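Local coordinates for protein putative reductase (Peptoclostridium difficile, PDB 5J6C) that binds flavin mononucleotide and probably works as an FMN-dependent nitroreductase, with a proposed link to the antibiotic metronidazole, at residues F32-Y42 and L129-C139; W116-I127 and S169-G177. One frame throughout, in Å; residues are numbered along the deposited sequence.

Contact 1: F32-Y42 and L129-C139; sequences FLKKRRSIRKY and LQAHELGLGSC. With FMN (flavin mononucleotide), chain C.
The H132 ring touches both F32 and R36. With CG anti to the backbone N (chi1 -177°), the imidazole extends from helix 116-133 so that CD2 lies over the centre of the F32 ring, 3.3 Å above its plane. The ring planes are 49° apart, an oblique pairing that is neither a stack nor edge-to-face. Within its own plane the F32 ring meets L129 O, which is 3.3 Å from F32 CZ, and E133 CA. H132 NE2 donates to F32 O at 2.8 Å; the N-H...O angle of 136° shows a bent bond that, with the F32 and R36 contacts, helps to set the rotation of the imidazole. Over a face of that imidazole, R36 CB makes a CH-pi contact 4.0 Å from the centroid. Deeper in, L33 CD2 packs on L129 CD2.

Beyond R36 the chain leads into the FMN site. The guanidinium groups of R36 and R37 gather round the phosphate, where S38 OG donates to O1P at 2.6 Å and S38 N to O2P. R37 NH1 also donates to K184 O, which helps to position its guanidinium there. R40, extended from CG to NE, reaches the flavin: its NE donates to O2 at 2.7 Å, while C139 SG lies over one guanidinium face and 3.4 Å from flavin N1. Beneath this, I39 N bonds to S138 O at 2.9 Å, and one water links R37 O with S138 N.

A Schellman motif, with G135 at C-prime, ends helix 116-133 before strand 137-142 begins. That strand pairs with 168-177, Q130 and L134 rest on helix 49-60, and Y126 of the second subunit packs on L33 and R36.

Contact 2: W116-I127 and S169-G177; sequences WIEDASIAASYI and SVECIISIG. With FMN (flavin mononucleotide), chain E.
In the alpha+beta core of this nitroreductase-family protein, helix 116-127 lies over strand 169-177 of an antiparallel sheet with nearly the same N-to-C direction: the segment axes approach to 8.7 Å at 16°. W116 begins the contact. Its CG stands between the backbone N and the carbonyl carbon (chi1 62°), and the indole meets S169, whose CB is 3.9 Å from the six-membered ring centroid and over its face, a CH-pi contact. S169 OG approaches the same ring at CH2, 3.1 Å away.

Next along the helix, A120 CB packs 3.7 Å from E171 CB. The E171 chain bends at chi2, bringing its carboxylate alongside the helix; OE2 lies 3.9 Å from both W116 CZ3 and I117 CG2, with the indole and carboxylate planes 57° apart. S121 OG instead turns back to donate to I117 O at 2.6 Å, arriving on the opposite face of that carbonyl from S121 N.

Further on the meeting is apolar. A124 CB touches C172 SG and I174 CD1, and I127 CG2 is 4.0 Å from both I174 CG2 and I176 CD1, crossing I174 obliquely and I176 at about a right angle. I122 CD1 and E118 CB approach the C8M and C7M methyls of an FMN gripped by R36, R37, S38 and R40 of the second subunit.

The small A120 and A124 side chains permit close helix-sheet packing, whereas the buried E171 carboxylate introduces charge. Its OE2 has a long, weak ion pair with R144, and its OE1 lies close to E118 OE2 of the second subunit. E118 OE2 of this chain is salt-bridged to R144 of the second subunit. Like charges thus meet at the interface, and the arginines probably offset part of the repulsion.

How the contacts relate
Both contacts are buried, but the centre of contact 2 is about 5 Å, and that of contact 1 about 11 Å, from the centre of the chain; in contact 1, K35 and E133 are exposed. They share helix 116-133 and neighbouring strands of one antiparallel sheet, 137-142 and 168-177. G137 N and G177 O, 2.7 Å apart, probably form a hydrogen bond between these strands. Contact 1 is largely polar near the FMN, with arginines directed to phosphate and flavin; contact 2 uses mainly small and aliphatic side chains between helix and strand, with E171 as its charged exception. Each touches the second subunit, and the two contacts border different FMN molecules.

Contact 1: F32-Y42 and L129-C139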
loop_
_atom_site.group_PDB
_atom_site.type_symbol
_atom_site.label_atom_id
_atom_site.label_comp_id
_atom_site.label_asym_id
_atom_site.label_seq_id
_atom_site.Cartn_x
_atom_site.Cartn_y
_atom_site.Cartn_z
ATOM N N PHE A 32 6.026 0.031 16.583
ATOM C CA PHE A 32 6.004 1.111 15.599
ATOM C C PHE A 32 4.607 1.325 15.004
ATOM O O PHE A 32 4.083 2.448 14.997
ATOM C CB PHE A 32 7.031 0.758 14.526
ATOM C CG PHE A 32 7.206 1.773 13.454
ATOM C CD1 PHE A 32 6.684 1.552 12.186
ATOM C CD2 PHE A 32 7.957 2.907 13.678
ATOM C CE1 PHE A 32 6.882 2.480 11.167
ATOM C CE2 PHE A 32 8.157 3.833 12.673
ATOM C CZ PHE A 32 7.624 3.616 11.411
ATOM N N LEU A 33 3.976 0.247 14.518
ATOM C CA LEU A 33 2.684 0.393 13.840
ATOM C C LEU A 33 1.545 0.665 14.815
ATOM O O LEU A 33 0.570 1.335 14.451
ATOM C CB LEU A 33 2.358 -0.851 13.022
ATOM C CG LEU A 33 3.180 -1.093 11.768
ATOM C CD1 LEU A 33 2.713 -2.399 11.176
ATOM C CD2 LEU A 33 3.026 0.062 10.760
ATOM N N LYS A 34 1.631 0.139 16.043
ATOM C CA LYS A 34 0.610 0.437 17.043
ATOM C C LYS A 34 0.554 1.925 17.378
ATOM O O LYS A 34 -0.510 2.438 17.749
ATOM C CB LYS A 34 0.862 -0.371 18.314
ATOM C CG LYS A 34 0.500 -1.845 18.227
ATOM C CD LYS A 34 0.714 -2.498 19.584
ATOM C CE LYS A 34 0.326 -3.957 19.583
ATOM N NZ LYS A 34 0.679 -4.585 20.895
ATOM N N LYS A 35 1.676 2.629 17.263
ATOM C CA LYS A 35 1.732 4.053 17.562
ATOM C C LYS A 35 1.439 4.938 16.352
ATOM O O LYS A 35 1.386 6.162 16.508
ATOM C CB LYS A 35 3.107 4.421 18.137
ATOM C CG LYS A 35 3.345 3.914 19.555
ATOM C CD LYS A 35 4.621 4.513 20.173
ATOM C CE LYS A 35 5.902 3.880 19.625
ATOM N NZ LYS A 35 6.408 4.501 18.352
ATOM N N ARG A 36 1.267 4.359 15.156
ATOM C CA ARG A 36 0.931 5.121 13.953
ATOM C C ARG A 36 -0.562 5.436 13.950
ATOM O O ARG A 36 -1.390 4.526 13.825
ATOM C CB ARG A 36 1.307 4.348 12.689
ATOM C CG ARG A 36 1.049 5.154 11.421
ATOM C CD ARG A 36 0.473 4.327 10.255
ATOM N NE ARG A 36 -0.706 3.570 10.665
ATOM C CZ ARG A 36 -1.941 4.061 10.743
ATOM N NH1 ARG A 36 -2.197 5.325 10.414
ATOM N NH2 ARG A 36 -2.926 3.271 11.162
ATOM N N ARG A 37 -0.904 6.721 14.079
ATOM C CA ARG A 37 -2.277 7.218 14.027
ATOM C C ARG A 37 -2.343 8.382 13.049
ATOM O O ARG A 37 -1.405 9.178 12.969
ATOM C CB ARG A 37 -2.776 7.690 15.398
ATOM C CG ARG A 37 -2.711 6.641 16.501
ATOM C CD ARG A 37 -3.656 5.476 16.205
ATOM N NE ARG A 37 -4.899 5.947 15.596
ATOM C CZ ARG A 37 -5.919 6.463 16.276
ATOM N NH1 ARG A 37 -5.857 6.567 17.599
ATOM N NH2 ARG A 37 -7.006 6.876 15.632
ATOM N N SER A 38 -3.446 8.486 12.310
ATOM C CA SER A 38 -3.594 9.584 11.359
ATOM C C SER A 38 -3.723 10.917 12.090
ATOM O O SER A 38 -4.468 11.049 13.063
ATOM C CB SER A 38 -4.809 9.368 10.450
ATOM O OG SER A 38 -4.625 8.240 9.613
ATOM N N ILE A 39 -3.005 11.918 11.601
ATOM C CA ILE A 39 -2.941 13.222 12.248
ATOM C C ILE A 39 -3.484 14.266 11.281
ATOM O O ILE A 39 -3.050 14.341 10.127
ATOM C CB ILE A 39 -1.506 13.560 12.699
ATOM C CG1 ILE A 39 -1.012 12.526 13.717
ATOM C CG2 ILE A 39 -1.433 14.991 13.241
ATOM C CD1 ILE A 39 -1.797 12.497 15.002
ATOM N N ARG A 40 -4.436 15.063 11.755
ATOM C CA ARG A 40 -5.072 16.092 10.948
ATOM C C ARG A 40 -4.951 17.475 11.577
ATOM O O ARG A 40 -5.556 18.427 11.070
ATOM C CB ARG A 40 -6.545 15.738 10.716
ATOM C CG ARG A 40 -6.789 14.286 10.222
ATOM C CD ARG A 40 -8.284 13.979 9.977
ATOM N NE ARG A 40 -8.474 12.637 9.424
ATOM C CZ ARG A 40 -8.376 11.514 10.131
ATOM N NH1 ARG A 40 -8.095 11.569 11.428
ATOM N NH2 ARG A 40 -8.564 10.335 9.552
ATOM N N LYS A 41 -4.202 17.611 12.677
ATOM C CA LYS A 41 -3.937 18.906 13.301
ATOM C C LYS A 41 -2.443 19.008 13.594
ATOM O O LYS A 41 -1.881 18.120 14.245
ATOM C CB LYS A 41 -4.768 19.079 14.584
ATOM C CG LYS A 41 -4.651 20.463 15.236
ATOM C CD LYS A 41 -5.503 20.572 16.489
ATOM C CE LYS A 41 -5.413 21.969 17.112
ATOM N NZ LYS A 41 -6.404 22.151 18.212
ATOM N N TYR A 42 -1.798 20.080 13.106
ATOM C CA TYR A 42 -0.341 20.159 13.070
ATOM C C TYR A 42 0.189 21.425 13.738
ATOM O O TYR A 42 -0.454 22.479 13.723
ATOM C CB TYR A 42 0.198 20.114 11.623
ATOM C CG TYR A 42 -0.429 19.021 10.775
ATOM C CD1 TYR A 42 0.099 17.733 10.758
ATOM C CD2 TYR A 42 -1.553 19.284 9.996
ATOM C CE1 TYR A 42 -0.474 16.733 9.980
ATOM C CE2 TYR A 42 -2.143 18.283 9.216
ATOM C CZ TYR A 42 -1.595 17.017 9.216
ATOM O OH TYR A 42 -2.180 16.038 8.450
ATOM N N LEU A 129 4.862 5.652 6.513
ATOM C CA LEU A 129 5.684 4.946 7.497
ATOM C C LEU A 129 6.991 5.690 7.760
ATOM O O LEU A 129 7.419 5.813 8.912
ATOM C CB LEU A 129 5.959 3.507 7.039
ATOM C CG LEU A 129 4.751 2.562 7.089
ATOM C CD1 LEU A 129 5.098 1.113 6.701
ATOM C CD2 LEU A 129 4.118 2.610 8.474
ATOM N N GLN A 130 7.639 6.192 6.710
ATOM C CA GLN A 130 8.875 6.934 6.919
ATOM C C GLN A 130 8.616 8.248 7.652
ATOM O O GLN A 130 9.403 8.637 8.524
ATOM C CB GLN A 130 9.581 7.172 5.590
ATOM C CG GLN A 130 10.858 7.989 5.722
ATOM C CD GLN A 130 11.965 7.250 6.464
ATOM O OE1 GLN A 130 12.739 6.506 5.865
ATOM N NE2 GLN A 130 12.050 7.466 7.772
ATOM N N ALA A 131 7.504 8.924 7.349
ATOM C CA ALA A 131 7.126 10.087 8.151
ATOM C C ALA A 131 6.989 9.716 9.620
ATOM O O ALA A 131 7.469 10.440 10.501
ATOM C CB ALA A 131 5.821 10.691 7.633
ATOM N N HIS A 132 6.355 8.575 9.899
ATOM C CA HIS A 132 6.171 8.123 11.276
ATOM C C HIS A 132 7.509 7.882 11.969
ATOM O O HIS A 132 7.701 8.291 13.119
ATOM C CB HIS A 132 5.318 6.851 11.290
ATOM C CG HIS A 132 5.013 6.326 12.664
ATOM N ND1 HIS A 132 4.590 7.135 13.698
ATOM C CD2 HIS A 132 5.044 5.067 13.165
ATOM C CE1 HIS A 132 4.393 6.399 14.780
ATOM N NE2 HIS A 132 4.663 5.140 14.483
ATOM N N GLU A 133 8.449 7.226 11.283
ATOM C CA GLU A 133 9.751 6.970 11.891
ATOM C C GLU A 133 10.502 8.263 12.175
ATOM O O GLU A 133 11.356 8.299 13.064
ATOM C CB GLU A 133 10.603 6.074 10.993
ATOM C CG GLU A 133 11.835 5.547 11.721
ATOM C CD GLU A 133 12.950 5.117 10.789
ATOM O OE1 GLU A 133 13.465 3.985 10.958
ATOM O OE2 GLU A 133 13.322 5.913 9.896
ATOM N N LEU A 134 10.207 9.331 11.442
ATOM C CA LEU A 134 10.896 10.595 11.648
ATOM C C LEU A 134 10.145 11.512 12.602
ATOM O O LEU A 134 10.443 12.710 12.650
ATOM C CB LEU A 134 11.125 11.294 10.307
ATOM C CG LEU A 134 11.892 10.485 9.266
ATOM C CD1 LEU A 134 11.859 11.193 7.910
ATOM C CD2 LEU A 134 13.332 10.242 9.728
ATOM N N GLY A 135 9.160 10.984 13.329
ATOM C CA GLY A 135 8.476 11.750 14.345
ATOM C C GLY A 135 7.431 12.703 13.828
ATOM O O GLY A 135 7.023 13.621 14.554
ATOM N N LEU A 136 7.007 12.539 12.583
ATOM C CA LEU A 136 5.968 13.363 11.987
ATOM C C LEU A 136 4.655 12.587 11.952
ATOM O O LEU A 136 4.635 11.353 11.981
ATOM C CB LEU A 136 6.366 13.797 10.569
ATOM C CG LEU A 136 7.598 14.709 10.416
ATOM C CD1 LEU A 136 8.163 14.605 9.005
ATOM C CD2 LEU A 136 7.254 16.166 10.741
ATOM N N GLY A 137 3.550 13.325 11.930
ATOM C CA GLY A 137 2.250 12.732 11.711
ATOM C C GLY A 137 1.831 12.924 10.263
ATOM O O GLY A 137 2.357 13.783 9.556
ATOM N N SER A 138 0.873 12.115 9.813
ATOM C CA SER A 138 0.403 12.263 8.441
ATOM C C SER A 138 -1.027 11.752 8.332
ATOM O O SER A 138 -1.544 11.082 9.228
ATOM C CB SER A 138 1.336 11.543 7.444
ATOM O OG SER A 138 1.177 10.130 7.492
ATOM N N CYS A 139 -1.669 12.088 7.214
ATOM C CA CYS A 139 -3.010 11.599 6.942
ATOM C C CYS A 139 -3.203 11.456 5.442
ATOM O O CYS A 139 -2.830 12.347 4.671
ATOM C CB CYS A 139 -4.082 12.525 7.514
ATOM S SG CYS A 139 -5.679 11.680 7.500
HETATM N N1 FMN C . -8.675 10.410 6.395
HETATM C C2 FMN C . -9.278 11.614 6.076
HETATM O O2 FMN C . -9.436 12.476 6.927
HETATM N N3 FMN C . -9.708 11.874 4.793
HETATM C C4 FMN C . -9.562 10.920 3.807
HETATM O O4 FMN C . -9.944 11.127 2.657
HETATM C C4A FMN C . -8.981 9.704 4.121
HETATM N N5 FMN C . -8.837 8.773 3.121
HETATM C C5A FMN C . -8.227 7.579 3.399
HETATM C C6 FMN C . -8.095 6.648 2.379
HETATM C C7 FMN C . -7.486 5.446 2.634
HETATM C C7M FMN C . -7.331 4.447 1.532
HETATM C C8 FMN C . -7.021 5.170 3.900
HETATM C C8M FMN C . -6.355 3.864 4.158
HETATM C C9 FMN C . -7.151 6.087 4.926
HETATM C C9A FMN C . -7.766 7.306 4.675
HETATM N N10 FMN C . -7.917 8.245 5.685
HETATM C C10 FMN C . -8.526 9.452 5.412
HETATM C "C1'" FMN C . -7.416 7.953 7.071
HETATM C "C2'" FMN C . -8.367 7.015 7.827
HETATM O "O2'" FMN C . -9.470 7.735 8.350
HETATM C "C3'" FMN C . -7.607 6.290 8.942
HETATM O "O3'" FMN C . -6.458 5.690 8.393
HETATM C "C4'" FMN C . -8.456 5.209 9.617
HETATM O "O4'" FMN C . -9.582 5.819 10.213
HETATM C "C5'" FMN C . -7.639 4.460 10.673
HETATM O "O5'" FMN C . -7.281 5.376 11.685
HETATM P P FMN C . -5.732 5.676 11.995
HETATM O O1P FMN C . -5.002 5.921 10.692
HETATM O O2P FMN C . -5.594 6.896 12.878
HETATM O O3P FMN C . -5.172 4.447 12.667
HETATM O O HOH W 1 0.633 9.576 11.466
#

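Contact 2: W116-I127 and S169-G177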
loop_
_atom_site.group_PDB
_atom_site.type_symbol
_atom_site.label_atom_id
_atom_site.label_comp_id
_atom_site.label_asym_id
_atom_site.label_seq_id
_atom_site.Cartn_x
_atom_site.Cartn_y
_atom_site.Cartn_z
ATOM N N TRP A 116 -1.715 0.689 -11.509
ATOM C CA TRP A 116 -1.141 1.912 -10.950
ATOM C C TRP A 116 -1.775 2.277 -9.612
ATOM O O TRP A 116 -1.137 2.950 -8.787
ATOM C CB TRP A 116 -1.284 3.075 -11.942
ATOM C CG TRP A 116 -2.702 3.435 -12.280
ATOM C CD1 TRP A 116 -3.422 2.996 -13.354
ATOM C CD2 TRP A 116 -3.573 4.315 -11.548
ATOM N NE1 TRP A 116 -4.680 3.539 -13.333
ATOM C CE2 TRP A 116 -4.801 4.355 -12.240
ATOM C CE3 TRP A 116 -3.430 5.076 -10.383
ATOM C CZ2 TRP A 116 -5.886 5.118 -11.799
ATOM C CZ3 TRP A 116 -4.506 5.835 -9.949
ATOM C CH2 TRP A 116 -5.717 5.852 -10.655
ATOM N N ILE A 117 -3.025 1.854 -9.379
ATOM C CA ILE A 117 -3.661 2.058 -8.075
ATOM C C ILE A 117 -2.853 1.373 -6.983
ATOM O O ILE A 117 -2.564 1.956 -5.930
ATOM C CB ILE A 117 -5.110 1.535 -8.090
ATOM C CG1 ILE A 117 -5.946 2.265 -9.135
ATOM C CG2 ILE A 117 -5.731 1.693 -6.711
ATOM C CD1 ILE A 117 -7.336 1.638 -9.351
ATOM N N GLU A 118 -2.486 0.115 -7.222
ATOM C CA GLU A 118 -1.651 -0.613 -6.282
ATOM C C GLU A 118 -0.304 0.075 -6.107
ATOM O O GLU A 118 0.123 0.339 -4.976
ATOM C CB GLU A 118 -1.464 -2.047 -6.775
ATOM C CG GLU A 118 -2.677 -2.949 -6.576
ATOM C CD GLU A 118 -3.757 -2.821 -7.654
ATOM O OE1 GLU A 118 -3.775 -1.827 -8.423
ATOM O OE2 GLU A 118 -4.606 -3.739 -7.719
ATOM N N ASP A 119 0.384 0.354 -7.222
ATOM C CA ASP A 119 1.687 1.011 -7.173
ATOM C C ASP A 119 1.626 2.257 -6.309
ATOM O O ASP A 119 2.430 2.432 -5.384
ATOM C CB ASP A 119 2.158 1.399 -8.584
ATOM C CG ASP A 119 2.623 0.214 -9.413
ATOM O OD1 ASP A 119 2.772 -0.891 -8.851
ATOM O OD2 ASP A 119 2.853 0.407 -10.635
ATOM N N ALA A 120 0.670 3.141 -6.617
ATOM C CA ALA A 120 0.572 4.410 -5.912
ATOM C C ALA A 120 0.271 4.191 -4.443
ATOM O O ALA A 120 0.788 4.914 -3.585
ATOM C CB ALA A 120 -0.507 5.283 -6.549
ATOM N N SER A 121 -0.562 3.189 -4.137
ATOM C CA SER A 121 -0.955 2.947 -2.757
ATOM C C SER A 121 0.235 2.488 -1.927
ATOM O O SER A 121 0.368 2.872 -0.758
ATOM C CB SER A 121 -2.070 1.905 -2.703
ATOM O OG SER A 121 -3.187 2.315 -3.448
ATOM N N ILE A 122 1.108 1.669 -2.518
ATOM C CA ILE A 122 2.283 1.188 -1.803
ATOM C C ILE A 122 3.243 2.330 -1.531
ATOM O O ILE A 122 3.792 2.448 -0.428
ATOM C CB ILE A 122 2.968 0.068 -2.595
ATOM C CG1 ILE A 122 2.059 -1.155 -2.675
ATOM C CG2 ILE A 122 4.327 -0.255 -1.973
ATOM C CD1 ILE A 122 2.367 -2.027 -3.854
ATOM N N ALA A 123 3.484 3.175 -2.536
ATOM C CA ALA A 123 4.378 4.307 -2.332
ATOM C C ALA A 123 3.849 5.236 -1.242
ATOM O O ALA A 123 4.609 5.698 -0.382
ATOM C CB ALA A 123 4.579 5.051 -3.651
ATOM N N ALA A 124 2.541 5.499 -1.248
ATOM C CA ALA A 124 1.955 6.351 -0.221
ATOM C C ALA A 124 2.106 5.740 1.163
ATOM O O ALA A 124 2.295 6.468 2.146
ATOM C CB ALA A 124 0.478 6.602 -0.534
ATOM N N SER A 125 2.016 4.412 1.267
ATOM C CA SER A 125 2.196 3.782 2.567
ATOM C C SER A 125 3.641 3.899 3.022
ATOM O O SER A 125 3.899 4.153 4.200
ATOM C CB SER A 125 1.743 2.324 2.525
ATOM O OG SER A 125 2.775 1.475 2.043
ATOM N N TYR A 126 4.595 3.754 2.096
ATOM C CA TYR A 126 5.997 3.957 2.454
ATOM C C TYR A 126 6.227 5.387 2.930
ATOM O O TYR A 126 6.978 5.618 3.885
ATOM C CB TYR A 126 6.917 3.616 1.271
ATOM C CG TYR A 126 7.222 2.127 1.070
ATOM C CD1 TYR A 126 6.342 1.137 1.519
ATOM C CD2 TYR A 126 8.396 1.713 0.443
ATOM C CE1 TYR A 126 6.609 -0.223 1.334
ATOM C CE2 TYR A 126 8.680 0.340 0.263
ATOM C CZ TYR A 126 7.778 -0.616 0.715
ATOM O OH TYR A 126 8.043 -1.963 0.546
ATOM N N ILE A 127 5.552 6.356 2.307
ATOM C CA ILE A 127 5.679 7.753 2.724
ATOM C C ILE A 127 5.189 7.919 4.160
ATOM O O ILE A 127 5.890 8.472 5.020
ATOM C CB ILE A 127 4.929 8.673 1.733
ATOM C CG1 ILE A 127 5.772 8.866 0.465
ATOM C CG2 ILE A 127 4.559 10.023 2.366
ATOM C CD1 ILE A 127 5.012 9.435 -0.746
ATOM N N SER A 169 -3.221 10.073 -13.360
ATOM C CA SER A 169 -4.341 10.078 -12.436
ATOM C C SER A 169 -3.830 10.342 -11.021
ATOM O O SER A 169 -2.731 9.913 -10.660
ATOM C CB SER A 169 -5.088 8.741 -12.498
ATOM O OG SER A 169 -6.233 8.779 -11.672
ATOM N N VAL A 170 -4.636 11.031 -10.211
ATOM C CA VAL A 170 -4.263 11.374 -8.840
ATOM C C VAL A 170 -4.833 10.327 -7.901
ATOM O O VAL A 170 -6.043 10.084 -7.888
ATOM C CB VAL A 170 -4.743 12.780 -8.443
ATOM C CG1 VAL A 170 -4.228 13.122 -7.040
ATOM C CG2 VAL A 170 -4.268 13.810 -9.449
ATOM N N GLU A 171 -3.959 9.698 -7.118
ATOM C CA GLU A 171 -4.376 8.646 -6.201
ATOM C C GLU A 171 -4.831 9.219 -4.869
ATOM O O GLU A 171 -5.939 8.928 -4.406
ATOM C CB GLU A 171 -3.229 7.648 -5.979
ATOM C CG GLU A 171 -3.470 6.692 -4.816
ATOM C CD GLU A 171 -4.744 5.876 -4.977
ATOM O OE1 GLU A 171 -5.415 5.597 -3.965
ATOM O OE2 GLU A 171 -5.086 5.516 -6.118
ATOM N N CYS A 172 -4.004 10.061 -4.262
ATOM C CA CYS A 172 -4.257 10.563 -2.922
ATOM C C CYS A 172 -3.265 11.680 -2.642
ATOM O O CYS A 172 -2.254 11.824 -3.341
ATOM C CB CYS A 172 -4.107 9.448 -1.877
ATOM S SG CYS A 172 -2.412 8.767 -1.802
ATOM N N ILE A 173 -3.575 12.475 -1.625
ATOM C CA ILE A 173 -2.644 13.442 -1.054
ATOM C C ILE A 173 -2.256 12.964 0.342
ATOM O O ILE A 173 -3.123 12.562 1.130
ATOM C CB ILE A 173 -3.263 14.846 -0.982
ATOM C CG1 ILE A 173 -3.977 15.191 -2.292
ATOM C CG2 ILE A 173 -2.186 15.885 -0.666
ATOM C CD1 ILE A 173 -4.408 16.619 -2.359
ATOM N N ILE A 174 -0.962 13.010 0.654
ATOM C CA ILE A 174 -0.490 12.752 2.013
ATOM C C ILE A 174 -0.113 14.096 2.619
ATOM O O ILE A 174 0.832 14.744 2.157
ATOM C CB ILE A 174 0.702 11.785 2.058
ATOM C CG1 ILE A 174 0.405 10.483 1.311
ATOM C CG2 ILE A 174 1.063 11.476 3.512
ATOM C CD1 ILE A 174 -0.637 9.616 1.983
ATOM N N SER A 175 -0.846 14.526 3.645
ATOM C CA SER A 175 -0.466 15.707 4.414
ATOM C C SER A 175 0.461 15.279 5.539
ATOM O O SER A 175 0.244 14.242 6.165
ATOM C CB SER A 175 -1.687 16.415 4.998
ATOM O OG SER A 175 -2.236 15.655 6.042
ATOM N N ILE A 176 1.504 16.071 5.775
ATOM C CA ILE A 176 2.609 15.697 6.655
ATOM C C ILE A 176 2.954 16.889 7.546
ATOM O O ILE A 176 2.880 18.039 7.110
ATOM C CB ILE A 176 3.840 15.251 5.832
ATOM C CG1 ILE A 176 3.465 14.115 4.860
ATOM C CG2 ILE A 176 5.024 14.854 6.743
ATOM C CD1 ILE A 176 4.602 13.691 3.942
ATOM N N GLY A 177 3.329 16.618 8.788
ATOM C CA GLY A 177 3.767 17.673 9.682
ATOM C C GLY A 177 3.865 17.157 11.098
ATOM O O GLY A 177 3.554 15.994 11.384
HETATM N N1 FMN E . 5.963 -10.305 -9.174
HETATM C C2 FMN E . 5.586 -11.496 -9.782
HETATM O O2 FMN E . 6.408 -12.383 -9.981
HETATM N N3 FMN E . 4.286 -11.711 -10.180
HETATM C C4 FMN E . 3.331 -10.742 -9.965
HETATM O O4 FMN E . 2.155 -10.935 -10.307
HETATM C C4A FMN E . 3.703 -9.551 -9.348
HETATM N N5 FMN E . 2.737 -8.592 -9.133
HETATM C C5A FMN E . 3.090 -7.406 -8.514
HETATM C C6 FMN E . 2.088 -6.452 -8.325
HETATM C C7 FMN E . 2.373 -5.250 -7.698
HETATM C C7M FMN E . 1.253 -4.265 -7.516
HETATM C C8 FMN E . 3.679 -4.987 -7.268
HETATM C C8M FMN E . 3.975 -3.677 -6.587
HETATM C C9 FMN E . 4.690 -5.941 -7.465
HETATM C C9A FMN E . 4.407 -7.164 -8.094
HETATM N N10 FMN E . 5.389 -8.139 -8.294
HETATM C C10 FMN E . 5.027 -9.328 -8.931
HETATM C "C1'" FMN E . 6.832 -7.895 -7.912
HETATM C "C2'" FMN E . 7.435 -7.133 -9.149
HETATM O "O2'" FMN E . 7.954 -7.970 -10.158
HETATM C "C3'" FMN E . 8.493 -6.020 -8.997
HETATM O "O3'" FMN E . 9.686 -6.116 -9.783
HETATM C "C4'" FMN E . 9.041 -5.878 -7.634
HETATM O "O4'" FMN E . 8.057 -5.512 -6.701
HETATM C "C5'" FMN E . 10.116 -4.797 -7.795
HETATM O "O5'" FMN E . 11.340 -5.467 -7.633
HETATM P P FMN E . 11.757 -5.749 -6.108
HETATM O O1P FMN E . 12.394 -4.485 -5.596
HETATM O O2P FMN E . 10.549 -6.028 -5.245
HETATM O O3P FMN E . 12.745 -6.904 -6.020
#